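PDB 3ZY2: putative gdp-fucose protein o-fucosyltransferase 1 from Caenorhabditis elegans, which belongs to the GDP-fucose protein O-fucosyltransferase family, proteins of the GT-B clan, and holds guanosine-5'-diphosphate in its pocket. Local coordinates for residues A[236-240]-A[241-245]. Sequence-based numbering, arbitrary orientation.
Sequences NRPLF and ASEQC
Pro238 and Glu243 meet across a tight chain reversal that shows how side-chain packing and a few hydrogen bonds join a loop to the short helix that follows. The carboxylate lies against the proline ring, with Glu243 OE2 3.5 Å from Pro238 CG and Glu243 CD bearing on Pro238 CG and CB. Glu243 CG stands anti to its own carbonyl carbon (chi1 -60°), and from there the extended chain reaches back to the proline. Leu239 to Ser242 form a type II' beta turn closed by Ser242 N donating to Leu239 O over 3.0 Å. Ser242 OG, set between its backbone N and carbonyl carbon (chi1 62°), accepts a hydrogen bond from Leu239 N at 2.9 Å, nearly straight in the model, though the placement of Ser242 OG is less sure. One water joins the two halves, donating to Phe240 O (2.7 Å) and Glu243 OE1 (2.8 Å) and accepting from Glu243 N. Phe240 occupies a turn corner with positive phi (54°), and its side chain lies about 5 Å from both manganese and GDP. The carboxylate thus has divided duties: OE1 holds the water while OE2 takes a hydrogen bond from Gly249 N, which would spread the stabilisation of its charge, consistent with a defined turn next to the GDP and manganese site.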
ATOM      1  N   ASN A 236      -3.640 -23.197   1.812  1.00 30.22           N
ATOM      2  CA  ASN A 236      -4.256 -23.289   0.488  1.00 28.25           C
ATOM      3  C   ASN A 236      -4.821 -21.960  -0.027  1.00 26.56           C
ATOM      4  O   ASN A 236      -5.948 -21.908  -0.512  1.00 25.90           O
ATOM      5  CB  ASN A 236      -5.338 -24.389   0.529  1.00 29.11           C
ATOM      6  CG  ASN A 236      -5.949 -24.689  -0.826  1.00 29.38           C
ATOM      7  OD1 ASN A 236      -7.153 -24.973  -0.931  1.00 33.73           O
ATOM      8  ND2 ASN A 236      -5.127 -24.693  -1.857  1.00 26.25           N
ATOM      9  N   ARG A 237      -4.039 -20.886   0.086  1.00 25.43           N
ATOM     10  CA  ARG A 237      -4.472 -19.583  -0.429  1.00 25.27           C
ATOM     11  C   ARG A 237      -4.263 -19.504  -1.927  1.00 24.73           C
ATOM     12  O   ARG A 237      -3.414 -20.222  -2.477  1.00 24.78           O
ATOM     13  CB  ARG A 237      -3.698 -18.436   0.226  1.00 25.28           C
ATOM     14  CG  ARG A 237      -3.916 -18.321   1.723  1.00 25.82           C
ATOM     15  CD  ARG A 237      -5.388 -18.135   2.070  1.00 27.60           C
ATOM     16  NE  ARG A 237      -5.545 -17.768   3.473  1.00 28.24           N
ATOM     17  CZ  ARG A 237      -6.708 -17.679   4.116  1.00 31.09           C
ATOM     18  NH1 ARG A 237      -7.856 -17.930   3.493  1.00 31.47           N
ATOM     19  NH2 ARG A 237      -6.722 -17.332   5.399  1.00 34.02           N
ATOM     20  N   PRO A 238      -5.019 -18.612  -2.600  1.00 23.77           N
ATOM     21  CA  PRO A 238      -4.714 -18.325  -3.995  1.00 23.21           C
ATOM     22  C   PRO A 238      -3.262 -17.909  -4.169  1.00 23.23           C
ATOM     23  O   PRO A 238      -2.676 -17.191  -3.319  1.00 23.28           O
ATOM     24  CB  PRO A 238      -5.636 -17.155  -4.320  1.00 22.52           C
ATOM     25  CG  PRO A 238      -6.819 -17.400  -3.431  1.00 23.91           C
ATOM     26  CD  PRO A 238      -6.217 -17.882  -2.143  1.00 24.39           C
ATOM     27  N   LEU A 239      -2.681 -18.385  -5.261  1.00 22.54           N
ATOM     28  CA  LEU A 239      -1.347 -17.986  -5.635  1.00 22.09           C
ATOM     29  C   LEU A 239      -1.442 -17.574  -7.081  1.00 20.52           C
ATOM     30  O   LEU A 239      -1.734 -18.403  -7.952  1.00 20.59           O
ATOM     31  CB  LEU A 239      -0.375 -19.147  -5.448  1.00 22.37           C
ATOM     32  CG  LEU A 239       1.082 -18.860  -5.833  1.00 23.77           C
ATOM     33  CD1 LEU A 239       1.732 -17.748  -4.962  1.00 25.42           C
ATOM     34  CD2 LEU A 239       1.889 -20.154  -5.764  1.00 24.02           C
ATOM     35  N   PHE A 240      -1.260 -16.283  -7.320  1.00 20.20           N
ATOM     36  CA  PHE A 240      -1.304 -15.736  -8.664  1.00 20.06           C
ATOM     37  C   PHE A 240      -2.616 -16.116  -9.343  1.00 19.14           C
ATOM     38  O   PHE A 240      -3.669 -15.811  -8.803  1.00 20.53           O
ATOM     39  CB  PHE A 240      -0.052 -16.158  -9.432  1.00 20.70           C
ATOM     40  CG  PHE A 240       1.229 -15.689  -8.788  1.00 21.91           C
ATOM     41  CD1 PHE A 240       1.277 -14.482  -8.098  1.00 24.56           C
ATOM     42  CD2 PHE A 240       2.380 -16.468  -8.862  1.00 25.51           C
ATOM     43  CE1 PHE A 240       2.476 -14.060  -7.469  1.00 25.85           C
ATOM     44  CE2 PHE A 240       3.567 -16.049  -8.263  1.00 26.37           C
ATOM     45  CZ  PHE A 240       3.608 -14.849  -7.569  1.00 27.74           C
ATOM     46  N   ALA A 241      -2.564 -16.817 -10.476  1.00 17.62           N
ATOM     47  CA  ALA A 241      -3.776 -17.087 -11.247  1.00 16.53           C
ATOM     48  C   ALA A 241      -4.509 -18.368 -10.845  1.00 16.71           C
ATOM     49  O   ALA A 241      -5.419 -18.819 -11.553  1.00 16.87           O
ATOM     50  CB  ALA A 241      -3.449 -17.117 -12.740  1.00 15.61           C
ATOM     51  N   SER A 242      -4.124 -18.973  -9.726  1.00 17.34           N
ATOM     52  CA  SER A 242      -4.608 -20.321  -9.407  1.00 18.08           C
ATOM     53  C   SER A 242      -6.140 -20.491  -9.349  1.00 18.44           C
ATOM     54  O   SER A 242      -6.651 -21.593  -9.542  1.00 18.56           O
ATOM     55  CB  SER A 242      -3.944 -20.825  -8.125  1.00 19.68           C
ATOM     56  OG  SER A 242      -4.285 -19.980  -7.041  1.00 20.57           O
ATOM     57  N   GLU A 243      -6.876 -19.410  -9.094  1.00 18.41           N
ATOM     58  CA  GLU A 243      -8.356 -19.487  -9.075  1.00 19.43           C
ATOM     59  C   GLU A 243      -8.967 -19.746 -10.462  1.00 19.40           C
ATOM     60  O   GLU A 243     -10.139 -20.107 -10.576  1.00 19.54           O
ATOM     61  CB  GLU A 243      -8.948 -18.244  -8.418  1.00 19.83           C
ATOM     62  CG  GLU A 243      -8.474 -18.076  -6.950  1.00 21.22           C
ATOM     63  CD  GLU A 243      -8.702 -16.680  -6.389  1.00 22.04           C
ATOM     64  OE1 GLU A 243      -8.041 -15.709  -6.842  1.00 22.23           O
ATOM     65  OE2 GLU A 243      -9.548 -16.557  -5.465  1.00 23.79           O
ATOM     66  N   GLN A 244      -8.159 -19.614 -11.514  1.00 17.87           N
ATOM     67  CA  GLN A 244      -8.644 -19.936 -12.851  1.00 18.02           C
ATOM     68  C   GLN A 244      -8.943 -21.417 -13.036  1.00 18.85           C
ATOM     69  O   GLN A 244      -9.746 -21.774 -13.900  1.00 19.95           O
ATOM     70  CB  GLN A 244      -7.658 -19.463 -13.919  1.00 16.55           C
ATOM     71  CG  GLN A 244      -6.423 -20.346 -14.074  1.00 16.41           C
ATOM     72  CD  GLN A 244      -5.545 -19.875 -15.209  1.00 16.28           C
ATOM     73  OE1 GLN A 244      -6.026 -19.572 -16.314  1.00 15.46           O
ATOM     74  NE2 GLN A 244      -4.236 -19.804 -14.947  1.00 13.83           N
ATOM     75  N   CYS A 245      -8.317 -22.278 -12.241  1.00 20.32           N
ATOM     76  CA  CYS A 245      -8.652 -23.705 -12.294  1.00 21.84           C
ATOM     77  C   CYS A 245      -9.295 -24.265 -11.023  1.00 23.07           C
ATOM     78  O   CYS A 245     -10.017 -25.259 -11.100  1.00 24.39           O
ATOM     79  CB  CYS A 245      -7.449 -24.561 -12.679  1.00 22.69           C
ATOM     80  SG  CYS A 245      -6.184 -24.771 -11.410  1.00 24.08           S
TER
HETATM   81  O   HOH W   1      -6.350 -16.335  -8.923  1.00 18.10           O